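Purine catabolism protein pucG (PDB 3ISL) catalyses the pyridoxal-phosphate-dependent transfer of the amino group of (S)-ureidoglycine to glyoxylate, giving oxalurate and glycine in purine breakdown. Local coordinates at residues 294-297 and 298-301; 48-51 and 52-56; 319-322 and 323-326; 284-287 and 288-292. All blocks are in the same frame, centred on the assembly; numbering follows the deposited sequence.

Contact 1 (294-297 and 298-301); sequences RHRH and HEAA
The imidazole of H298 takes the ring of H297 on one face and R294 at its rim. H297 comes edge-on in a T-shaped (edge-to-face) stack, inclined rather than upright: the centroids lie 5.1 Å apart and the planes meet at 53°. Its leading atom is ND1, above the H298 plane and displaced toward the rim, 4.1 Å from H298 CE1. In the plane of H298, at its edge, sits the aliphatic part of R294, with R294 CD 3.9 Å from H298 CD2. The R294 guanidinium has H295 CE1 over the centre of one face. R294 CG is anti to the backbone N (chi1 -173°), which sends the chain beside its own carbonyl and forward along the helix to H298; bends at chi2 and chi3 then carry the guanidinium off to a salt bridge with E286. Underneath run the i to i+4 bonds of an alpha helix. E299 N to H295 O spans 3.1 Å and A300 N to R296 O 2.9 Å, while H298 N to R294 O, at 3.3 Å, is weak.

All of this belongs to helix 288-308. H298 ND1 bonds to Y407 OH, and the Y407 ring meets both histidines, tying this turn to helix 398-408; H298 also rests on K373 and V376 of helix 373-389, and E299 OE2 forms a salt bridge with K320, just ahead of strand 324-328.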
loop_
_atom_site.group_PDB
_atom_site.type_symbol
_atom_site.label_atom_id
_atom_site.label_comp_id
_atom_site.label_asym_id
_atom_site.label_seq_id
_atom_site.Cartn_x
_atom_site.Cartn_y
_atom_site.Cartn_z
ATOM N N ARG A 294 -25.848 14.163 -6.149
ATOM C CA ARG A 294 -24.904 15.036 -6.835
ATOM C C ARG A 294 -24.178 14.298 -7.995
ATOM O O ARG A 294 -23.886 14.866 -9.030
ATOM C CB ARG A 294 -23.920 15.568 -5.769
ATOM C CG ARG A 294 -22.911 16.646 -6.234
ATOM C CD ARG A 294 -21.564 16.071 -6.570
ATOM N NE ARG A 294 -20.844 15.622 -5.366
ATOM C CZ ARG A 294 -19.576 15.242 -5.331
ATOM N NH1 ARG A 294 -18.887 15.216 -6.443
ATOM N NH2 ARG A 294 -19.038 14.816 -4.156
ATOM N N HIS A 295 -23.853 13.021 -7.793
ATOM C CA HIS A 295 -23.245 12.213 -8.870
ATOM C C HIS A 295 -24.275 12.043 -10.029
ATOM O O HIS A 295 -23.923 12.176 -11.181
ATOM C CB HIS A 295 -22.727 10.877 -8.329
ATOM C CG HIS A 295 -21.386 11.009 -7.615
ATOM N ND1 HIS A 295 -21.246 11.622 -6.379
ATOM C CD2 HIS A 295 -20.132 10.642 -7.992
ATOM C CE1 HIS A 295 -19.964 11.616 -6.027
ATOM N NE2 HIS A 295 -19.269 11.061 -7.008
ATOM N N ARG A 296 -25.514 11.748 -9.710
ATOM C CA ARG A 296 -26.557 11.742 -10.749
ATOM C C ARG A 296 -26.750 13.051 -11.510
ATOM O O ARG A 296 -26.931 13.087 -12.777
ATOM C CB ARG A 296 -27.867 11.326 -10.125
ATOM C CG ARG A 296 -27.845 9.803 -9.777
ATOM C CD ARG A 296 -29.267 9.293 -9.521
ATOM N NE ARG A 296 -29.905 10.011 -8.403
ATOM C CZ ARG A 296 -29.756 9.686 -7.105
ATOM N NH1 ARG A 296 -28.977 8.654 -6.713
ATOM N NH2 ARG A 296 -30.399 10.395 -6.189
ATOM N N HIS A 297 -26.753 14.153 -10.770
ATOM C CA HIS A 297 -26.935 15.439 -11.423
ATOM C C HIS A 297 -25.868 15.646 -12.569
ATOM O O HIS A 297 -26.197 15.976 -13.751
ATOM C CB HIS A 297 -26.852 16.527 -10.331
ATOM C CG HIS A 297 -27.037 17.919 -10.851
ATOM N ND1 HIS A 297 -26.223 18.969 -10.480
ATOM C CD2 HIS A 297 -27.961 18.440 -11.701
ATOM C CE1 HIS A 297 -26.633 20.070 -11.078
ATOM N NE2 HIS A 297 -27.654 19.767 -11.855
ATOM N N HIS A 298 -24.577 15.447 -12.229
ATOM C CA HIS A 298 -23.516 15.672 -13.200
ATOM C C HIS A 298 -23.540 14.633 -14.312
ATOM O O HIS A 298 -23.202 14.934 -15.472
ATOM C CB HIS A 298 -22.139 15.855 -12.544
ATOM C CG HIS A 298 -22.105 17.041 -11.633
ATOM N ND1 HIS A 298 -22.152 18.344 -12.086
ATOM C CD2 HIS A 298 -22.126 17.118 -10.285
ATOM C CE1 HIS A 298 -22.166 19.165 -11.051
ATOM N NE2 HIS A 298 -22.143 18.446 -9.952
ATOM N N GLU A 299 -23.973 13.426 -13.969
ATOM C CA GLU A 299 -24.131 12.409 -14.964
ATOM C C GLU A 299 -25.140 12.892 -16.009
ATOM O O GLU A 299 -24.905 12.700 -17.209
ATOM C CB GLU A 299 -24.564 11.073 -14.320
ATOM C CG GLU A 299 -25.060 10.049 -15.364
ATOM C CD GLU A 299 -25.750 8.858 -14.758
ATOM O OE1 GLU A 299 -26.311 8.972 -13.610
ATOM O OE2 GLU A 299 -25.680 7.803 -15.456
ATOM N N ALA A 300 -26.233 13.521 -15.554
ATOM C CA ALA A 300 -27.306 13.959 -16.436
ATOM C C ALA A 300 -26.827 15.107 -17.366
ATOM O O ALA A 300 -27.039 15.035 -18.565
ATOM C CB ALA A 300 -28.545 14.371 -15.632
ATOM N N ALA A 301 -26.140 16.114 -16.813
ATOM C CA ALA A 301 -25.507 17.139 -17.611
ATOM C C ALA A 301 -24.486 16.595 -18.674
ATOM O O ALA A 301 -24.577 16.983 -19.833
ATOM C CB ALA A 301 -24.836 18.171 -16.670
#

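Contact 2 (48-51 and 52-56); sequences ETME and MLREL
Helix 40-56 ends with this stretch, and its side chains pair by the i to i+3 and i to i+4 spacing of an alpha helix. E51 and R54 form the charged pair: E51 OE1 accepts a weak bond from R54 NH1 at 3.1 Å, with an N-H...O angle of 147°. The carboxylate plane stands at 86° to the guanidinium, and OE1 arrives at the guanidinium edge. E51 reaches it because its chain folds back at chi2 (-74°), whereas R54 runs extended from CG to NE. One face of the guanidinium lies over the M50 backbone, and M50 CB is 4.1 Å from R54 NH2. The rest of the group is held by two carbonyls, with NE bonded to N61 O and NH2 to R62 O, so three partners fix its rotation. With an alanine here the N61 and R62 carbonyls and the E51 carboxylate would probably lose this donor, and the tie between the helix end and strand 63-68 would be likely to weaken.

Elsewhere on the helix, T49 and L53 lie side by side, pointing the same way, with T49 CG2 4.1 Å from L53 CD1. M52 bends at chi3 and brings its CE to 3.9 Å from E48 O, the same carbonyl that accepts M52 N at 3.0 Å. M52 packs on V280 and L284, and L53 on A64 and P66. E48 bridges to R5 of the second subunit. The i to i+3 salt bridge and i to i+4 bonds are those of an alpha helix with an apolar flank, here set against strand 63-68 of the large mixed sheet and helix 270-286.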
loop_
_atom_site.group_PDB
_atom_site.type_symbol
_atom_site.label_atom_id
_atom_site.label_comp_id
_atom_site.label_asym_id
_atom_site.label_seq_id
_atom_site.Cartn_x
_atom_site.Cartn_y
_atom_site.Cartn_z
ATOM N N GLU A 48 -11.594 6.445 14.917
ATOM C CA GLU A 48 -12.599 7.268 14.261
ATOM C C GLU A 48 -12.750 6.891 12.793
ATOM O O GLU A 48 -13.840 6.996 12.191
ATOM C CB GLU A 48 -12.125 8.711 14.324
ATOM C CG GLU A 48 -13.184 9.703 13.922
ATOM C CD GLU A 48 -12.814 11.081 14.431
ATOM O OE1 GLU A 48 -11.582 11.282 14.714
ATOM O OE2 GLU A 48 -13.773 11.906 14.573
ATOM N N THR A 49 -11.655 6.463 12.193
ATOM C CA THR A 49 -11.761 6.066 10.771
ATOM C C THR A 49 -12.695 4.838 10.654
ATOM O O THR A 49 -13.507 4.778 9.723
ATOM C CB THR A 49 -10.412 5.771 10.113
ATOM O OG1 THR A 49 -9.641 6.991 10.078
ATOM C CG2 THR A 49 -10.641 5.283 8.620
ATOM N N MET A 50 -12.562 3.872 11.571
ATOM C CA MET A 50 -13.401 2.676 11.573
ATOM C C MET A 50 -14.892 3.040 11.775
ATOM O O MET A 50 -15.739 2.536 11.041
ATOM C CB MET A 50 -12.931 1.622 12.610
ATOM C CG MET A 50 -11.452 1.035 12.519
ATOM S SD MET A 50 -11.383 -0.145 13.853
ATOM C CE MET A 50 -9.660 -0.348 14.268
ATOM N N GLU A 51 -15.236 3.948 12.705
ATOM C CA GLU A 51 -16.613 4.419 12.821
ATOM C C GLU A 51 -17.129 5.033 11.517
ATOM O O GLU A 51 -18.277 4.924 11.184
ATOM C CB GLU A 51 -16.779 5.481 13.940
ATOM C CG GLU A 51 -16.686 4.925 15.406
ATOM C CD GLU A 51 -17.960 4.096 15.902
ATOM O OE1 GLU A 51 -18.816 3.537 15.088
ATOM O OE2 GLU A 51 -18.091 4.014 17.167
ATOM N N MET A 52 -16.305 5.813 10.854
ATOM C CA MET A 52 -16.752 6.512 9.653
ATOM C C MET A 52 -16.949 5.506 8.522
ATOM O O MET A 52 -17.855 5.657 7.680
ATOM C CB MET A 52 -15.731 7.617 9.246
ATOM C CG MET A 52 -15.913 8.901 10.094
ATOM S SD MET A 52 -14.942 10.333 9.463
ATOM C CE MET A 52 -13.277 9.716 9.420
ATOM N N LEU A 53 -16.084 4.487 8.488
ATOM C CA LEU A 53 -16.231 3.421 7.470
ATOM C C LEU A 53 -17.527 2.628 7.709
ATOM O O LEU A 53 -18.191 2.251 6.763
ATOM C CB LEU A 53 -15.038 2.451 7.409
ATOM C CG LEU A 53 -13.738 3.135 6.945
ATOM C CD1 LEU A 53 -12.620 2.083 6.935
ATOM C CD2 LEU A 53 -13.899 3.765 5.555
ATOM N N ARG A 54 -17.923 2.448 8.970
ATOM C CA ARG A 54 -19.254 1.826 9.241
ATOM C C ARG A 54 -20.365 2.604 8.548
ATOM O O ARG A 54 -21.204 2.004 7.868
ATOM C CB ARG A 54 -19.506 1.692 10.746
ATOM C CG ARG A 54 -18.444 0.823 11.475
ATOM C CD ARG A 54 -18.783 0.555 12.974
ATOM N NE ARG A 54 -17.735 -0.314 13.453
ATOM C CZ ARG A 54 -16.705 0.089 14.186
ATOM N NH1 ARG A 54 -16.618 1.338 14.595
ATOM N NH2 ARG A 54 -15.749 -0.754 14.514
ATOM N N GLU A 55 -20.325 3.943 8.629
ATOM C CA GLU A 55 -21.347 4.790 8.014
ATOM C C GLU A 55 -21.286 4.777 6.502
ATOM O O GLU A 55 -22.336 4.708 5.865
ATOM C CB GLU A 55 -21.263 6.277 8.458
ATOM C CG GLU A 55 -21.666 6.519 9.843
ATOM C CD GLU A 55 -21.678 8.011 10.146
ATOM O OE1 GLU A 55 -20.974 8.350 11.103
ATOM O OE2 GLU A 55 -22.345 8.836 9.422
ATOM N N LEU A 56 -20.064 4.815 5.961
ATOM C CA LEU A 56 -19.828 4.888 4.554
ATOM C C LEU A 56 -20.422 3.648 3.949
ATOM O O LEU A 56 -21.043 3.754 2.944
ATOM C CB LEU A 56 -18.328 4.838 4.262
ATOM C CG LEU A 56 -17.731 5.316 2.940
ATOM C CD1 LEU A 56 -16.541 4.487 2.433
ATOM C CD2 LEU A 56 -18.633 5.723 1.877
#

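Contact 3 (319-322 and 323-326); sequences CKMP and VVTC
K320 stretches across a type I beta turn, M321 to V324, that leads the chain into strand 324-328 of the small antiparallel sheet. The polar contacts gather at the lysine ammonium. Its NZ gives a hydrogen bond to V324 O at 2.8 Å and another to M321 O at 2.9 Å, and it bonds T325 OG1 at 3.2 Å. With CG anti to the backbone N (chi1 -179°) and the chain straight until a bend at chi4, K320 lies along the turn and drops its amine between the two carbonyls. These stand only 2.9 Å apart, M321 O from V324 O, and the shared ammonium would be expected to offset their repulsion. The opposite charge comes from E299 on helix 288-308 and would be expected to favour the protonated amine.

The backbone bond that closes the turn, V324 N to M321 O, is nearly straight at 172° but long, 3.4 Å, and therefore weak.

Apolar contacts hold the rest. The M321 side chain curls at chi3 to place CE against V324, 3.8 Å from CG2, while M321 CG stays 4.3 Å from V323 CG2. V323 also touches H295 and M367, and P322 rests on C180 and E299, so the turn is wedged between helix 288-308 and neighbouring loops. Backbone bonds from V323 to T366 and from T325 to I364 link it to the 361-365 side of the sheet. K320 NZ approaches V324 O from above the carbonyl plane, 39° out of it, and not on a lone pair.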
loop_
_atom_site.group_PDB
_atom_site.type_symbol
_atom_site.label_atom_id
_atom_site.label_comp_id
_atom_site.label_asym_id
_atom_site.label_seq_id
_atom_site.Cartn_x
_atom_site.Cartn_y
_atom_site.Cartn_z
ATOM N N CYS A 319 -29.201 -0.671 -16.733
ATOM C CA CYS A 319 -28.255 -0.922 -15.670
ATOM C C CYS A 319 -27.019 -0.028 -15.889
ATOM O O CYS A 319 -25.898 -0.495 -15.730
ATOM C CB CYS A 319 -27.871 -2.422 -15.657
ATOM S SG CYS A 319 -27.169 -2.995 -17.292
ATOM N N LYS A 320 -27.207 1.252 -16.217
ATOM C CA LYS A 320 -26.073 2.116 -16.466
ATOM C C LYS A 320 -25.431 2.528 -15.123
ATOM O O LYS A 320 -26.089 3.079 -14.268
ATOM C CB LYS A 320 -26.429 3.392 -17.198
ATOM C CG LYS A 320 -25.149 4.273 -17.460
ATOM C CD LYS A 320 -25.520 5.683 -18.069
ATOM C CE LYS A 320 -24.266 6.533 -18.188
ATOM N NZ LYS A 320 -23.771 6.937 -16.815
ATOM N N MET A 321 -24.148 2.282 -14.977
ATOM C CA MET A 321 -23.429 2.792 -13.800
ATOM C C MET A 321 -23.469 4.346 -13.784
ATOM O O MET A 321 -23.063 4.981 -14.749
ATOM C CB MET A 321 -21.975 2.298 -13.833
ATOM C CG MET A 321 -21.252 2.399 -12.480
ATOM S SD MET A 321 -19.597 1.599 -12.387
ATOM C CE MET A 321 -19.271 1.355 -14.049
ATOM N N PRO A 322 -23.896 4.967 -12.682
ATOM C CA PRO A 322 -24.093 6.449 -12.758
ATOM C C PRO A 322 -22.760 7.200 -12.958
ATOM O O PRO A 322 -22.726 8.192 -13.723
ATOM C CB PRO A 322 -24.730 6.827 -11.381
ATOM C CG PRO A 322 -25.357 5.497 -10.890
ATOM C CD PRO A 322 -24.298 4.433 -11.359
ATOM N N VAL A 323 -21.686 6.635 -12.415
ATOM C CA VAL A 323 -20.376 7.329 -12.386
ATOM C C VAL A 323 -19.440 7.057 -13.562
ATOM O O VAL A 323 -18.309 7.545 -13.577
ATOM C CB VAL A 323 -19.671 7.245 -10.994
ATOM C CG1 VAL A 323 -20.629 7.800 -9.887
ATOM C CG2 VAL A 323 -19.259 5.789 -10.649
ATOM N N VAL A 324 -19.917 6.348 -14.585
ATOM C CA VAL A 324 -19.099 6.136 -15.766
ATOM C C VAL A 324 -20.063 6.264 -16.898
ATOM O O VAL A 324 -21.201 5.831 -16.789
ATOM C CB VAL A 324 -18.456 4.701 -15.743
ATOM C CG1 VAL A 324 -17.778 4.366 -17.043
ATOM C CG2 VAL A 324 -17.411 4.599 -14.595
ATOM N N THR A 325 -19.579 6.814 -18.004
ATOM C CA THR A 325 -20.380 7.025 -19.182
ATOM C C THR A 325 -19.553 6.565 -20.362
ATOM O O THR A 325 -18.435 7.053 -20.553
ATOM C CB THR A 325 -20.703 8.532 -19.280
ATOM O OG1 THR A 325 -21.603 8.791 -18.225
ATOM C CG2 THR A 325 -21.421 8.893 -20.667
ATOM N N CYS A 326 -20.055 5.570 -21.078
ATOM C CA CYS A 326 -19.309 4.901 -22.147
ATOM C C CYS A 326 -19.793 5.493 -23.457
ATOM O O CYS A 326 -20.958 5.299 -23.840
ATOM C CB CYS A 326 -19.572 3.367 -22.140
ATOM S SG CYS A 326 -19.132 2.572 -20.607
#

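Contact 4 (284-287 and 288-292); sequences LEEG and LETRF
L284 CD1 meets L288 CG at 4.2 Å, an apolar touch across the corner where helix 270-286 gives way to helix 288-308; beyond it L284 packs on E55 of helix 40-56. Next, E286 crosses R291 at about a right angle. Its chain is extended, with CG anti to the backbone N (chi1 -173°), and this brings the carboxylate across the aliphatic part of the arginine, OE1 3.3 Å from R291 CD. From there OE1 takes the salt bridge: R291 NH1 lies 2.8 Å away and nearly along the C-O axis of E286, while OE1 sits 30° out of the guanidinium plane. The same oxygen also bridges to R294, so two close-set guanidinium groups share it. A glutamine in its place would lack the negative charge and is likely to leave these two like charges less well compensated.

G287 makes the helix-to-helix corner. It leaves helical angles with a positive phi of 103°, where a CB would jam against the preceding carbonyl, and it is at once the N-cap position of the following helix. Its carbonyl O receives R291 N at 2.6 Å, opening the first turn of helix 288-308. Farther along R291, NE bonds to G178 O and NH2 to C199 O, next in sequence to K198, the cofactor's attachment lysine, not joined to it here.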
loop_
_atom_site.group_PDB
_atom_site.type_symbol
_atom_site.label_atom_id
_atom_site.label_comp_id
_atom_site.label_asym_id
_atom_site.label_seq_id
_atom_site.Cartn_x
_atom_site.Cartn_y
_atom_site.Cartn_z
ATOM N N LEU A 284 -19.011 12.173 4.367
ATOM C CA LEU A 284 -20.037 12.213 5.392
ATOM C C LEU A 284 -20.529 13.635 5.647
ATOM O O LEU A 284 -21.632 13.795 6.086
ATOM C CB LEU A 284 -19.469 11.573 6.671
ATOM C CG LEU A 284 -19.750 10.082 6.937
ATOM C CD1 LEU A 284 -20.475 9.141 5.851
ATOM C CD2 LEU A 284 -18.631 9.400 7.589
ATOM N N GLU A 285 -19.703 14.667 5.408
ATOM C CA GLU A 285 -20.156 16.018 5.603
ATOM C C GLU A 285 -21.099 16.398 4.490
ATOM O O GLU A 285 -22.067 17.112 4.733
ATOM C CB GLU A 285 -19.031 17.033 5.705
ATOM C CG GLU A 285 -18.074 16.753 6.885
ATOM C CD GLU A 285 -17.033 17.867 7.139
ATOM O OE1 GLU A 285 -16.841 18.712 6.237
ATOM O OE2 GLU A 285 -16.432 17.894 8.275
ATOM N N GLU A 286 -20.805 15.917 3.272
ATOM C CA GLU A 286 -21.701 16.072 2.170
ATOM C C GLU A 286 -23.049 15.386 2.441
ATOM O O GLU A 286 -24.140 15.961 2.203
ATOM C CB GLU A 286 -21.065 15.576 0.855
ATOM C CG GLU A 286 -21.999 15.932 -0.378
ATOM C CD GLU A 286 -21.384 15.646 -1.742
ATOM O OE1 GLU A 286 -20.280 15.055 -1.787
ATOM O OE2 GLU A 286 -21.971 16.033 -2.816
ATOM N N GLY A 287 -23.002 14.172 2.987
ATOM C CA GLY A 287 -24.223 13.419 3.108
ATOM C C GLY A 287 -24.211 12.387 1.996
ATOM O O GLY A 287 -24.085 12.737 0.783
ATOM N N LEU A 288 -24.359 11.111 2.388
ATOM C CA LEU A 288 -24.354 10.026 1.423
ATOM C C LEU A 288 -25.451 10.225 0.357
ATOM O O LEU A 288 -25.168 10.281 -0.853
ATOM C CB LEU A 288 -24.522 8.675 2.145
ATOM C CG LEU A 288 -23.292 8.157 2.873
ATOM C CD1 LEU A 288 -23.574 6.720 3.351
ATOM C CD2 LEU A 288 -22.118 8.167 1.910
ATOM N N GLU A 289 -26.706 10.381 0.784
ATOM C CA GLU A 289 -27.787 10.571 -0.202
ATOM C C GLU A 289 -27.634 11.835 -1.091
ATOM O O GLU A 289 -27.759 11.734 -2.309
ATOM C CB GLU A 289 -29.180 10.459 0.440
ATOM C CG GLU A 289 -29.943 9.208 -0.073
ATOM C CD GLU A 289 -29.887 8.056 0.860
ATOM O OE1 GLU A 289 -28.803 7.508 1.052
ATOM O OE2 GLU A 289 -30.952 7.658 1.411
ATOM N N THR A 290 -27.270 12.985 -0.485
ATOM C CA THR A 290 -26.870 14.198 -1.213
ATOM C C THR A 290 -25.733 13.895 -2.178
ATOM O O THR A 290 -25.800 14.218 -3.363
ATOM C CB THR A 290 -26.434 15.323 -0.230
ATOM O OG1 THR A 290 -27.491 15.552 0.670
ATOM C CG2 THR A 290 -26.119 16.671 -0.922
ATOM N N ARG A 291 -24.668 13.267 -1.691
ATOM C CA ARG A 291 -23.601 12.888 -2.586
ATOM C C ARG A 291 -24.042 11.990 -3.730
ATOM O O ARG A 291 -23.610 12.219 -4.849
ATOM C CB ARG A 291 -22.433 12.251 -1.807
ATOM C CG ARG A 291 -21.251 11.985 -2.616
ATOM C CD ARG A 291 -20.089 11.741 -1.661
ATOM N NE ARG A 291 -18.776 11.517 -2.269
ATOM C CZ ARG A 291 -17.757 12.402 -2.195
ATOM N NH1 ARG A 291 -17.932 13.574 -1.601
ATOM N NH2 ARG A 291 -16.559 12.102 -2.692
ATOM N N PHE A 292 -24.877 10.980 -3.489
ATOM C CA PHE A 292 -25.321 10.139 -4.639
ATOM C C PHE A 292 -26.136 10.925 -5.655
ATOM O O PHE A 292 -26.019 10.710 -6.892
ATOM C CB PHE A 292 -26.165 8.921 -4.212
ATOM C CG PHE A 292 -25.534 8.051 -3.112
ATOM C CD1 PHE A 292 -24.139 7.883 -3.010
ATOM C CD2 PHE A 292 -26.355 7.390 -2.195
ATOM C CE1 PHE A 292 -23.566 7.098 -1.990
ATOM C CE2 PHE A 292 -25.782 6.589 -1.167
ATOM C CZ PHE A 292 -24.393 6.422 -1.098
#

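How the contacts relate
Contact 4 ends on helix 288-308 and contact 1 continues along it, their centres 14 Å apart; they join where R294 NH2 meets E286 OE1 at 2.7 Å. Contact 1 reaches contact 3 through E299 OE2 and K320 NZ, 2.5 Å apart, and through H295 CD2 on V323 CG1 at 3.5 Å. Contact 2 packs against contact 4, with M52 CG 3.7 Å from L284 CD2, but does not touch contacts 1 or 3. Contact 3 lies closest to the active site: the M321 side chain is about 7 Å from bound PLP, and that of V323 about 7 Å from K198. H295 and R291 follow, each about 9 Å from the K198 side chain.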